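Local coordinates for protein cystathionine gamma-lyase (Saccharomyces cerevisiae, PDB 1N8P) that belongs to the Cys/Met metabolism family of pyridoxal-5'-phosphate-dependent enzymes and holds pyridoxal-5'-phosphate in its pocket, in an assembly of four chains, at residues Glu276-Val281 and Gln386-Ala391; Ser320-Ser325 and Val368-Gly373; Pro290-Val295 and Arg300-Gly305. One frame throughout, in Å; residues are numbered along the deposited sequence.

Contact 1 of 3, residues Glu276-Val281 and Gln386-Ala391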
ATOM      1  N   GLU A 276     -48.126  -1.356 -12.025  1.00 64.87           N
ATOM      2  CA  GLU A 276     -48.111  -2.700 -12.585  1.00 67.62           C
ATOM      3  C   GLU A 276     -47.191  -3.745 -11.940  1.00 69.15           C
ATOM      4  O   GLU A 276     -47.653  -4.569 -11.147  1.00 70.00           O
ATOM      5  CB  GLU A 276     -47.825  -2.623 -14.089  1.00 70.00           C
ATOM      6  CG  GLU A 276     -49.007  -2.119 -14.926  1.00 69.21           C
ATOM      7  CD  GLU A 276     -50.272  -2.934 -14.689  1.00 70.00           C
ATOM      8  OE1 GLU A 276     -50.181  -4.181 -14.635  1.00 70.00           O
ATOM      9  OE2 GLU A 276     -51.357  -2.330 -14.558  1.00 70.00           O
ATOM     10  N   ASN A 277     -45.901  -3.717 -12.282  1.00 68.28           N
ATOM     11  CA  ASN A 277     -44.906  -4.678 -11.764  1.00 64.91           C
ATOM     12  C   ASN A 277     -44.290  -4.466 -10.360  1.00 59.85           C
ATOM     13  O   ASN A 277     -43.597  -5.341  -9.844  1.00 47.97           O
ATOM     14  CB  ASN A 277     -43.742  -4.807 -12.757  1.00 67.41           C
ATOM     15  CG  ASN A 277     -44.178  -5.289 -14.115  1.00 70.00           C
ATOM     16  OD1 ASN A 277     -43.402  -5.930 -14.827  1.00 70.00           O
ATOM     17  ND2 ASN A 277     -45.418  -4.972 -14.499  1.00 70.00           N
ATOM     18  N   VAL A 278     -44.515  -3.310  -9.752  1.00 58.25           N
ATOM     19  CA  VAL A 278     -43.963  -3.035  -8.434  1.00 55.59           C
ATOM     20  C   VAL A 278     -45.028  -2.989  -7.364  1.00 54.89           C
ATOM     21  O   VAL A 278     -45.850  -2.088  -7.363  1.00 61.28           O
ATOM     22  CB  VAL A 278     -43.288  -1.685  -8.403  1.00 58.21           C
ATOM     23  CG1 VAL A 278     -42.670  -1.454  -7.043  1.00 55.52           C
ATOM     24  CG2 VAL A 278     -42.273  -1.597  -9.503  1.00 59.09           C
ATOM     25  N   VAL A 279     -45.015  -3.946  -6.448  1.00 56.69           N
ATOM     26  CA  VAL A 279     -45.991  -3.968  -5.353  1.00 57.77           C
ATOM     27  C   VAL A 279     -45.753  -2.732  -4.473  1.00 56.40           C
ATOM     28  O   VAL A 279     -46.409  -1.689  -4.636  1.00 56.25           O
ATOM     29  CB  VAL A 279     -45.826  -5.236  -4.477  1.00 59.79           C
ATOM     30  CG1 VAL A 279     -46.796  -5.181  -3.336  1.00 63.67           C
ATOM     31  CG2 VAL A 279     -46.049  -6.497  -5.300  1.00 51.59           C
ATOM     32  N   ALA A 280     -44.807  -2.856  -3.545  1.00 52.85           N
ATOM     33  CA  ALA A 280     -44.447  -1.744  -2.672  1.00 52.76           C
ATOM     34  C   ALA A 280     -43.007  -1.310  -2.954  1.00 47.68           C
ATOM     35  O   ALA A 280     -42.246  -2.035  -3.587  1.00 43.43           O
ATOM     36  CB  ALA A 280     -44.595  -2.135  -1.215  1.00 53.65           C
ATOM     37  N   VAL A 281     -42.666  -0.121  -2.469  1.00 40.99           N
ATOM     38  CA  VAL A 281     -41.364   0.482  -2.633  1.00 38.03           C
ATOM     39  C   VAL A 281     -41.005   1.210  -1.349  1.00 40.63           C
ATOM     40  O   VAL A 281     -41.827   1.927  -0.792  1.00 37.65           O
ATOM     41  CB  VAL A 281     -41.384   1.506  -3.784  1.00 43.82           C
ATOM     42  CG1 VAL A 281     -40.054   2.223  -3.889  1.00 43.21           C
ATOM     43  CG2 VAL A 281     -41.690   0.799  -5.097  1.00 48.64           C
ATOM     44  N   GLN A 386     -35.346  -2.391 -17.676  1.00 60.97           N
ATOM     45  CA  GLN A 386     -34.909  -3.519 -18.463  1.00 60.38           C
ATOM     46  C   GLN A 386     -34.844  -4.811 -17.659  1.00 62.15           C
ATOM     47  O   GLN A 386     -34.796  -5.894 -18.238  1.00 70.00           O
ATOM     48  CB  GLN A 386     -33.541  -3.181 -19.054  1.00 58.94           C
ATOM     49  CG  GLN A 386     -32.813  -4.297 -19.772  1.00 59.35           C
ATOM     50  CD  GLN A 386     -32.199  -5.299 -18.833  1.00 58.14           C
ATOM     51  OE1 GLN A 386     -31.738  -4.947 -17.745  1.00 63.06           O
ATOM     52  NE2 GLN A 386     -32.170  -6.555 -19.250  1.00 57.95           N
ATOM     53  N   ALA A 387     -34.853  -4.723 -16.334  1.00 61.45           N
ATOM     54  CA  ALA A 387     -34.761  -5.935 -15.529  1.00 60.71           C
ATOM     55  C   ALA A 387     -36.075  -6.358 -14.898  1.00 63.14           C
ATOM     56  O   ALA A 387     -36.210  -7.503 -14.470  1.00 59.00           O
ATOM     57  CB  ALA A 387     -33.693  -5.779 -14.460  1.00 59.46           C
ATOM     58  N   LEU A 388     -37.036  -5.440 -14.819  1.00 64.19           N
ATOM     59  CA  LEU A 388     -38.332  -5.792 -14.256  1.00 63.22           C
ATOM     60  C   LEU A 388     -38.945  -6.737 -15.253  1.00 61.09           C
ATOM     61  O   LEU A 388     -39.426  -7.802 -14.892  1.00 63.99           O
ATOM     62  CB  LEU A 388     -39.244  -4.576 -14.109  1.00 65.41           C
ATOM     63  CG  LEU A 388     -39.011  -3.618 -12.941  1.00 64.44           C
ATOM     64  CD1 LEU A 388     -40.057  -2.493 -12.985  1.00 64.99           C
ATOM     65  CD2 LEU A 388     -39.085  -4.382 -11.643  1.00 55.01           C
ATOM     66  N   LYS A 389     -38.902  -6.349 -16.521  1.00 57.77           N
ATOM     67  CA  LYS A 389     -39.467  -7.177 -17.567  1.00 55.62           C
ATOM     68  C   LYS A 389     -38.860  -8.576 -17.546  1.00 55.67           C
ATOM     69  O   LYS A 389     -39.580  -9.565 -17.603  1.00 57.52           O
ATOM     70  CB  LYS A 389     -39.272  -6.503 -18.916  1.00 47.76           C
ATOM     71  CG  LYS A 389     -39.819  -5.088 -18.950  1.00 52.31           C
ATOM     72  CD  LYS A 389     -39.879  -4.528 -20.379  1.00 61.36           C
ATOM     73  CE  LYS A 389     -40.191  -3.016 -20.419  1.00 61.02           C
ATOM     74  NZ  LYS A 389     -41.432  -2.625 -19.674  1.00 65.10           N
ATOM     75  N   GLN A 390     -37.540  -8.662 -17.433  1.00 59.22           N
ATOM     76  CA  GLN A 390     -36.857  -9.950 -17.396  1.00 61.17           C
ATOM     77  C   GLN A 390     -37.480 -10.866 -16.343  1.00 62.82           C
ATOM     78  O   GLN A 390     -37.814 -12.010 -16.638  1.00 63.18           O
ATOM     79  CB  GLN A 390     -35.375  -9.746 -17.080  1.00 62.33           C
ATOM     80  CG  GLN A 390     -34.640  -8.834 -18.051  1.00 64.40           C
ATOM     81  CD  GLN A 390     -33.766  -9.591 -19.060  1.00 69.67           C
ATOM     82  OE1 GLN A 390     -32.816 -10.303 -18.687  1.00 55.38           O
ATOM     83  NE2 GLN A 390     -34.082  -9.429 -20.348  1.00 70.00           N
ATOM     84  N   ALA A 391     -37.635 -10.350 -15.121  1.00 64.02           N
ATOM     85  CA  ALA A 391     -38.213 -11.102 -14.000  1.00 65.51           C
ATOM     86  C   ALA A 391     -39.659 -11.465 -14.285  1.00 67.14           C
ATOM     87  O   ALA A 391     -40.114 -12.554 -13.952  1.00 65.26           O
ATOM     88  CB  ALA A 391     -38.133 -10.291 -12.733  1.00 65.44           C
TER

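Contact 2 of 3, residues Ser320-Ser325 and Val368-Gly373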
ATOM      1  N   SER A 320     -35.183 -13.165  -7.170  1.00 65.81           N
ATOM      2  CA  SER A 320     -33.910 -13.809  -7.422  1.00 62.91           C
ATOM      3  C   SER A 320     -33.549 -13.511  -8.882  1.00 64.59           C
ATOM      4  O   SER A 320     -32.392 -13.288  -9.218  1.00 65.39           O
ATOM      5  CB  SER A 320     -34.039 -15.309  -7.200  1.00 64.80           C
ATOM      6  OG  SER A 320     -32.788 -15.876  -6.863  1.00 63.44           O
ATOM      7  N   LYS A 321     -34.563 -13.491  -9.741  1.00 66.27           N
ATOM      8  CA  LYS A 321     -34.393 -13.211 -11.162  1.00 61.68           C
ATOM      9  C   LYS A 321     -33.800 -11.813 -11.341  1.00 62.67           C
ATOM     10  O   LYS A 321     -32.719 -11.651 -11.910  1.00 64.78           O
ATOM     11  CB  LYS A 321     -35.750 -13.286 -11.853  1.00 62.67           C
ATOM     12  CG  LYS A 321     -35.724 -13.014 -13.339  1.00 65.55           C
ATOM     13  CD  LYS A 321     -35.199 -14.208 -14.088  1.00 65.21           C
ATOM     14  CE  LYS A 321     -35.531 -14.106 -15.553  1.00 68.06           C
ATOM     15  NZ  LYS A 321     -35.420 -15.447 -16.192  1.00 70.00           N
ATOM     16  N   PHE A 322     -34.536 -10.813 -10.866  1.00 56.42           N
ATOM     17  CA  PHE A 322     -34.125  -9.419 -10.917  1.00 52.13           C
ATOM     18  C   PHE A 322     -32.682  -9.320 -10.449  1.00 50.88           C
ATOM     19  O   PHE A 322     -31.830  -8.783 -11.125  1.00 51.88           O
ATOM     20  CB  PHE A 322     -35.004  -8.601  -9.977  1.00 49.95           C
ATOM     21  CG  PHE A 322     -34.745  -7.133 -10.022  1.00 44.23           C
ATOM     22  CD1 PHE A 322     -35.348  -6.350 -10.977  1.00 39.61           C
ATOM     23  CD2 PHE A 322     -33.900  -6.531  -9.099  1.00 40.80           C
ATOM     24  CE1 PHE A 322     -35.118  -4.989 -11.017  1.00 44.30           C
ATOM     25  CE2 PHE A 322     -33.668  -5.170  -9.138  1.00 37.15           C
ATOM     26  CZ  PHE A 322     -34.280  -4.400 -10.099  1.00 36.46           C
ATOM     27  N   ALA A 323     -32.407  -9.862  -9.281  1.00 48.87           N
ATOM     28  CA  ALA A 323     -31.076  -9.810  -8.735  1.00 49.63           C
ATOM     29  C   ALA A 323     -29.989 -10.310  -9.682  1.00 53.03           C
ATOM     30  O   ALA A 323     -28.804 -10.159  -9.390  1.00 55.77           O
ATOM     31  CB  ALA A 323     -31.037 -10.587  -7.433  1.00 49.85           C
ATOM     32  N   SER A 324     -30.368 -10.905 -10.807  1.00 53.04           N
ATOM     33  CA  SER A 324     -29.367 -11.408 -11.740  1.00 57.38           C
ATOM     34  C   SER A 324     -29.483 -10.831 -13.147  1.00 59.92           C
ATOM     35  O   SER A 324     -28.499 -10.686 -13.854  1.00 63.12           O
ATOM     36  CB  SER A 324     -29.450 -12.925 -11.815  1.00 62.56           C
ATOM     37  OG  SER A 324     -29.331 -13.505 -10.528  1.00 66.88           O
ATOM     38  N   SER A 325     -30.698 -10.508 -13.546  1.00 60.99           N
ATOM     39  CA  SER A 325     -30.946  -9.964 -14.861  1.00 58.17           C
ATOM     40  C   SER A 325     -30.285  -8.606 -15.023  1.00 54.50           C
ATOM     41  O   SER A 325     -30.092  -8.144 -16.139  1.00 57.83           O
ATOM     42  CB  SER A 325     -32.461  -9.845 -15.073  1.00 60.08           C
ATOM     43  OG  SER A 325     -33.119 -11.055 -14.710  1.00 54.46           O
ATOM     44  N   VAL A 368     -36.695  -6.940  -2.961  1.00 50.42           N
ATOM     45  CA  VAL A 368     -35.380  -6.665  -3.522  1.00 51.65           C
ATOM     46  C   VAL A 368     -34.836  -5.356  -2.926  1.00 50.88           C
ATOM     47  O   VAL A 368     -35.507  -4.313  -2.943  1.00 50.15           O
ATOM     48  CB  VAL A 368     -35.431  -6.525  -5.062  1.00 54.84           C
ATOM     49  CG1 VAL A 368     -34.120  -5.965  -5.579  1.00 47.71           C
ATOM     50  CG2 VAL A 368     -35.698  -7.870  -5.694  1.00 59.37           C
ATOM     51  N   ARG A 369     -33.627  -5.423  -2.382  1.00 41.95           N
ATOM     52  CA  ARG A 369     -32.983  -4.255  -1.806  1.00 41.07           C
ATOM     53  C   ARG A 369     -31.792  -3.832  -2.672  1.00 43.64           C
ATOM     54  O   ARG A 369     -30.918  -4.650  -2.998  1.00 43.40           O
ATOM     55  CB  ARG A 369     -32.523  -4.573  -0.403  1.00 42.82           C
ATOM     56  CG  ARG A 369     -31.509  -3.621   0.181  1.00 44.81           C
ATOM     57  CD  ARG A 369     -31.204  -4.117   1.550  1.00 48.40           C
ATOM     58  NE  ARG A 369     -29.888  -3.798   2.094  1.00 57.30           N
ATOM     59  CZ  ARG A 369     -28.728  -4.050   1.503  1.00 60.10           C
ATOM     60  NH1 ARG A 369     -28.687  -4.611   0.300  1.00 69.17           N
ATOM     61  NH2 ARG A 369     -27.603  -3.814   2.163  1.00 56.30           N
ATOM     62  N   ILE A 370     -31.770  -2.559  -3.056  1.00 38.64           N
ATOM     63  CA  ILE A 370     -30.705  -2.032  -3.902  1.00 45.99           C
ATOM     64  C   ILE A 370     -29.941  -0.826  -3.352  1.00 46.11           C
ATOM     65  O   ILE A 370     -30.497   0.097  -2.761  1.00 49.90           O
ATOM     66  CB  ILE A 370     -31.222  -1.701  -5.321  1.00 39.31           C
ATOM     67  CG1 ILE A 370     -32.371  -0.722  -5.254  1.00 39.80           C
ATOM     68  CG2 ILE A 370     -31.749  -2.956  -5.975  1.00 46.70           C
ATOM     69  CD1 ILE A 370     -33.011  -0.491  -6.592  1.00 48.27           C
ATOM     70  N   SER A 371     -28.633  -0.892  -3.561  1.00 45.38           N
ATOM     71  CA  SER A 371     -27.645   0.099  -3.153  1.00 36.23           C
ATOM     72  C   SER A 371     -27.237   0.909  -4.408  1.00 38.59           C
ATOM     73  O   SER A 371     -26.377   0.478  -5.186  1.00 35.64           O
ATOM     74  CB  SER A 371     -26.438  -0.661  -2.586  1.00 34.53           C
ATOM     75  OG  SER A 371     -25.491   0.178  -1.976  1.00 35.61           O
ATOM     76  N   VAL A 372     -27.864   2.059  -4.625  1.00 30.32           N
ATOM     77  CA  VAL A 372     -27.528   2.867  -5.773  1.00 31.71           C
ATOM     78  C   VAL A 372     -26.117   3.472  -5.666  1.00 38.97           C
ATOM     79  O   VAL A 372     -25.772   4.072  -4.641  1.00 35.23           O
ATOM     80  CB  VAL A 372     -28.506   4.000  -5.924  1.00 33.40           C
ATOM     81  CG1 VAL A 372     -28.204   4.778  -7.186  1.00 24.22           C
ATOM     82  CG2 VAL A 372     -29.910   3.457  -5.927  1.00 35.88           C
ATOM     83  N   GLY A 373     -25.318   3.299  -6.733  1.00 40.34           N
ATOM     84  CA  GLY A 373     -23.954   3.816  -6.799  1.00 33.06           C
ATOM     85  C   GLY A 373     -23.898   5.189  -7.448  1.00 33.05           C
ATOM     86  O   GLY A 373     -24.863   5.960  -7.335  1.00 32.72           O
TER

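Contact 3 of 3, residues Pro290-Val295 and Arg300-Gly305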
ATOM      1  N   PRO A 290     -43.846   6.444   5.300  1.00 53.74           N
ATOM      2  CA  PRO A 290     -44.464   6.401   6.615  1.00 51.73           C
ATOM      3  C   PRO A 290     -43.947   7.396   7.608  1.00 51.65           C
ATOM      4  O   PRO A 290     -44.693   7.902   8.425  1.00 60.10           O
ATOM      5  CB  PRO A 290     -44.229   4.970   7.041  1.00 49.38           C
ATOM      6  CG  PRO A 290     -44.497   4.260   5.772  1.00 50.87           C
ATOM      7  CD  PRO A 290     -43.703   5.083   4.762  1.00 55.21           C
ATOM      8  N   ASN A 291     -42.680   7.721   7.547  1.00 52.37           N
ATOM      9  CA  ASN A 291     -42.197   8.647   8.552  1.00 58.29           C
ATOM     10  C   ASN A 291     -41.621   9.904   7.907  1.00 53.43           C
ATOM     11  O   ASN A 291     -40.793  10.599   8.509  1.00 48.31           O
ATOM     12  CB  ASN A 291     -41.144   7.928   9.418  1.00 68.85           C
ATOM     13  CG  ASN A 291     -41.550   6.471   9.779  1.00 70.00           C
ATOM     14  OD1 ASN A 291     -42.403   6.235  10.654  1.00 69.53           O
ATOM     15  ND2 ASN A 291     -40.935   5.496   9.091  1.00 62.77           N
ATOM     16  N   TYR A 292     -42.101  10.208   6.702  1.00 42.39           N
ATOM     17  CA  TYR A 292     -41.590  11.344   5.961  1.00 44.92           C
ATOM     18  C   TYR A 292     -41.422  12.617   6.774  1.00 45.24           C
ATOM     19  O   TYR A 292     -40.599  13.478   6.431  1.00 45.56           O
ATOM     20  CB  TYR A 292     -42.455  11.638   4.736  1.00 45.12           C
ATOM     21  CG  TYR A 292     -41.734  12.532   3.755  1.00 46.92           C
ATOM     22  CD1 TYR A 292     -40.743  12.020   2.915  1.00 48.07           C
ATOM     23  CD2 TYR A 292     -41.936  13.906   3.768  1.00 46.43           C
ATOM     24  CE1 TYR A 292     -39.963  12.852   2.129  1.00 46.37           C
ATOM     25  CE2 TYR A 292     -41.164  14.749   2.988  1.00 51.26           C
ATOM     26  CZ  TYR A 292     -40.174  14.224   2.175  1.00 49.76           C
ATOM     27  OH  TYR A 292     -39.367  15.081   1.461  1.00 42.30           O
ATOM     28  N   ASP A 293     -42.197  12.733   7.849  1.00 46.19           N
ATOM     29  CA  ASP A 293     -42.150  13.904   8.719  1.00 45.42           C
ATOM     30  C   ASP A 293     -40.794  13.966   9.410  1.00 45.87           C
ATOM     31  O   ASP A 293     -40.219  15.038   9.564  1.00 41.37           O
ATOM     32  CB  ASP A 293     -43.297  13.845   9.744  1.00 52.19           C
ATOM     33  CG  ASP A 293     -43.104  12.751  10.826  1.00 62.30           C
ATOM     34  OD1 ASP A 293     -42.997  11.537  10.503  1.00 64.53           O
ATOM     35  OD2 ASP A 293     -43.078  13.124  12.023  1.00 59.89           O
ATOM     36  N   VAL A 294     -40.286  12.797   9.798  1.00 45.11           N
ATOM     37  CA  VAL A 294     -38.988  12.676  10.465  1.00 45.85           C
ATOM     38  C   VAL A 294     -37.847  12.923   9.476  1.00 42.03           C
ATOM     39  O   VAL A 294     -36.848  13.574   9.786  1.00 41.06           O
ATOM     40  CB  VAL A 294     -38.817  11.279  11.067  1.00 41.79           C
ATOM     41  CG1 VAL A 294     -37.493  11.185  11.771  1.00 38.78           C
ATOM     42  CG2 VAL A 294     -39.958  10.989  12.006  1.00 33.21           C
ATOM     43  N   VAL A 295     -38.021  12.381   8.280  1.00 40.41           N
ATOM     44  CA  VAL A 295     -37.071  12.519   7.204  1.00 33.29           C
ATOM     45  C   VAL A 295     -36.783  14.002   7.072  1.00 37.65           C
ATOM     46  O   VAL A 295     -35.645  14.426   7.186  1.00 36.60           O
ATOM     47  CB  VAL A 295     -37.694  11.960   5.924  1.00 33.51           C
ATOM     48  CG1 VAL A 295     -36.912  12.412   4.695  1.00 35.00           C
ATOM     49  CG2 VAL A 295     -37.742  10.449   6.023  1.00 32.87           C
ATOM     50  N   ARG A 300     -30.678  15.853   5.593  1.00 32.93           N
ATOM     51  CA  ARG A 300     -30.332  17.056   4.845  1.00 35.42           C
ATOM     52  C   ARG A 300     -31.129  17.130   3.530  1.00 42.75           C
ATOM     53  O   ARG A 300     -31.229  16.152   2.782  1.00 41.89           O
ATOM     54  CB  ARG A 300     -28.853  17.070   4.496  1.00 32.48           C
ATOM     55  CG  ARG A 300     -28.464  18.237   3.601  1.00 32.06           C
ATOM     56  CD  ARG A 300     -27.015  18.086   3.164  1.00 38.19           C
ATOM     57  NE  ARG A 300     -26.142  17.908   4.319  1.00 28.85           N
ATOM     58  CZ  ARG A 300     -25.472  18.894   4.885  1.00 24.63           C
ATOM     59  NH1 ARG A 300     -25.582  20.112   4.383  1.00 32.92           N
ATOM     60  NH2 ARG A 300     -24.709  18.663   5.948  1.00 24.62           N
ATOM     61  N   ASP A 301     -31.689  18.305   3.257  1.00 46.52           N
ATOM     62  CA  ASP A 301     -32.457  18.548   2.047  1.00 39.90           C
ATOM     63  C   ASP A 301     -33.516  17.505   1.763  1.00 37.63           C
ATOM     64  O   ASP A 301     -34.140  17.505   0.702  1.00 32.99           O
ATOM     65  CB  ASP A 301     -31.509  18.665   0.871  1.00 38.58           C
ATOM     66  CG  ASP A 301     -30.622  19.869   0.983  1.00 39.12           C
ATOM     67  OD1 ASP A 301     -31.170  20.972   1.126  1.00 42.98           O
ATOM     68  OD2 ASP A 301     -29.387  19.725   0.935  1.00 43.15           O
ATOM     69  N   ALA A 302     -33.733  16.646   2.745  1.00 38.59           N
ATOM     70  CA  ALA A 302     -34.710  15.562   2.661  1.00 43.38           C
ATOM     71  C   ALA A 302     -34.244  14.450   1.705  1.00 44.33           C
ATOM     72  O   ALA A 302     -35.072  13.792   1.053  1.00 45.82           O
ATOM     73  CB  ALA A 302     -36.061  16.109   2.237  1.00 32.29           C
ATOM     74  N   LEU A 303     -32.921  14.253   1.631  1.00 39.44           N
ATOM     75  CA  LEU A 303     -32.339  13.234   0.768  1.00 37.39           C
ATOM     76  C   LEU A 303     -32.688  11.874   1.357  1.00 38.93           C
ATOM     77  O   LEU A 303     -32.532  11.662   2.556  1.00 39.70           O
ATOM     78  CB  LEU A 303     -30.823  13.426   0.678  1.00 41.78           C
ATOM     79  CG  LEU A 303     -30.331  14.705  -0.024  1.00 39.06           C
ATOM     80  CD1 LEU A 303     -28.833  14.925   0.194  1.00 32.95           C
ATOM     81  CD2 LEU A 303     -30.635  14.604  -1.470  1.00 27.81           C
ATOM     82  N   GLY A 304     -33.179  10.964   0.518  1.00 38.60           N
ATOM     83  CA  GLY A 304     -33.578   9.651   0.998  1.00 36.01           C
ATOM     84  C   GLY A 304     -32.454   8.669   1.197  1.00 31.41           C
ATOM     85  O   GLY A 304     -32.592   7.671   1.894  1.00 33.56           O
ATOM     86  N   GLY A 305     -31.321   8.944   0.580  1.00 39.58           N
ATOM     87  CA  GLY A 305     -30.178   8.056   0.739  1.00 41.84           C
ATOM     88  C   GLY A 305     -29.876   7.356  -0.562  1.00 38.03           C
ATOM     89  O   GLY A 305     -30.294   7.829  -1.614  1.00 43.67           O
TER

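Contact 1 of 3, residues Glu276-Val281 and Gln386-Ala391
Asn-277 OD1 and the carbonyl oxygen of Leu-388 share a hydrogen-bond partner, the hydroxyl of Thr-392, just past the end of 386-391. Its single proton can fully serve only one of the two oxygens at a time, so this indirect link between the segments is shared or alternates. Directly between the segments the contact is apolar, and Leu-388 is its hub. This leucine projects from helix 377-392 with CD1 anti to CA (chi2 -179°), an extended shape that carries the CD1 methyl across to the chain opposite. There the end of the leucine meets two neighbouring residues. Val-278 offers its CG2 methyl, 4.2 Å from Leu-388 CD1, a meeting of branch ends. Asn-277 takes part through the root of its side chain rather than the amide: its CB lies 4.4 Å from Leu-388 CD1. The backbones stay well apart, with 7.1 Å from Asn-277 CA to Leu-388 CA, the nearest CA pair, so side chains do all the bridging, and the two segments together bury 129 Å². Within the helix, Ala-391 N donates to Ala-387 O at 3.2 Å, which keeps the turn carrying Leu-388 in helical form. Further apolar neighbours close round the leucine: Phe-270 of helix 253-271, Ile-312 of strand 307-312 and Phe-322 of helix 316-325. On the polar side, Asp-274 OD1 receives weak hydrogen bonds from the backbone N atoms of both Asn-277 and Val-278. The contact therefore joins the C-terminal helix to the chain at strand 278-282, an outermost strand of the smaller sheet within this chain, beside a corner at Val-279. Its chemistry is divided: the methyl contacts impose little direction, and what directional character there is probably comes from Thr-392 OG1, for which the two oxygens compete.

Contact 2 of 3, residues Ser320-Ser325 and Val368-Gly373
Helix 316-325 passes over one face of strand 367-371, with the CB of Phe-322 directed at the strand and those of Val-368 and Ile-370 directed back, while the CB of Arg-369 between them points away. Phe-322 carries the contact. Its CG is anti to the backbone N (chi1 -176°), and this swings the ring off the helix and down to the strand. The ring and the side chain of Val-368 cross obliquely: Val-368 CG1 sits 3.6 Å from Phe-322 CD2 and reaches CE2 of the same ring almost as closely. Ile-370 approaches differently, its CG2 methyl lying at the ring edge near the ring plane, 4.3 Å from Phe-322 CE2. Phe-310 of the adjacent strand 307-312 adds an edge-to-face partner for the same ring, and Pro-40 of a second subunit packs on Ser-320 and Ala-323. At the helix end, Lys-321 O is gripped twice from within its own segment: Ser-325 N donates at 2.8 Å, and Ser-325 OG at 2.9 Å, the hydroxyl standing above the carbonyl plane, 69° out of it. The arrangement is that of a helix laid on a sheet, with the alternating strand residues Val-368 and Ile-370 facing it, in the smaller, C-terminal sheet of a fold-type I pyridoxal-5'-phosphate enzyme.

Contact 3 of 3, residues Pro290-Val295 and Arg300-Gly305
The connection between helix 292-298 and strand 307-312 begins with a tight reversal that brings Ala-302 back against Tyr-292 and Val-295 in the first turn of the helix. A beta turn close to type I' makes the reversal: Leu-303 N donates to Arg-300 O at 2.8 Å, and the two residues inside the turn, Asp-301 and Ala-302, both have positive phi, 72° at Ala-302. At its closest the returning backbone is 6.0 Å from the helix, measured from Val-295 CA to Ala-302 CA. Tyr-292 makes its approach from further back. With CG anti to the backbone N (chi1 -164°), its ring extends from the helix and delivers the phenol oxygen to the methyl of Ala-302, where Tyr-292 OH lies 3.5 Å from Ala-302 CB. Val-295 touches the backbone of the same residue instead, its CG1 methyl being 4.3 Å from Ala-302 O. One small residue is thus met on its side chain by a hydroxyl and on its carbonyl by a methyl; the two segments together bury 121 Å². At the helix start, Asn-291 occupies the N-cap position, and its carbonyl oxygen accepts from Val-294 N and, weakly, from Val-295 N at 3.3 Å. Polar ties to the rest of the chain flank the turn: Asp-301 forms a salt bridge with Arg-258, and Arg-300 NE donates to Tyr-185 O. Further along, Gly-305 O is hydrogen-bonded to Tyr-283 OH. No hydrogen bond links the two segments directly, and each pairing across them sets a polar oxygen against a methyl group. Such van der Waals contacts impose little direction, whereas the directional polar bonds of Arg-300 and Asp-301 lead to other parts of the chain.

In the fold
Contacts 1 and 2 form one neighbourhood, their centres 11 Å apart: Phe-322 of contact 2 also packs on the helix of contact 1, its CD1 lying 3.8 Å from Ala-387 O, and both contacts reach the same sheet. Contact 3 stands off, with its centre 24 Å from that of contact 1 and 23 Å from that of contact 2, and nearest atoms about 7 Å and 6 Å away. Along the chain, contact 3 closes before contact 2 opens, and both fall between the two segments of contact 1. The pyridoxal-5'-phosphate pocket is approached from contact 2, where Arg-369 and Ser-371 touch Leu-335, one of the pocket residues.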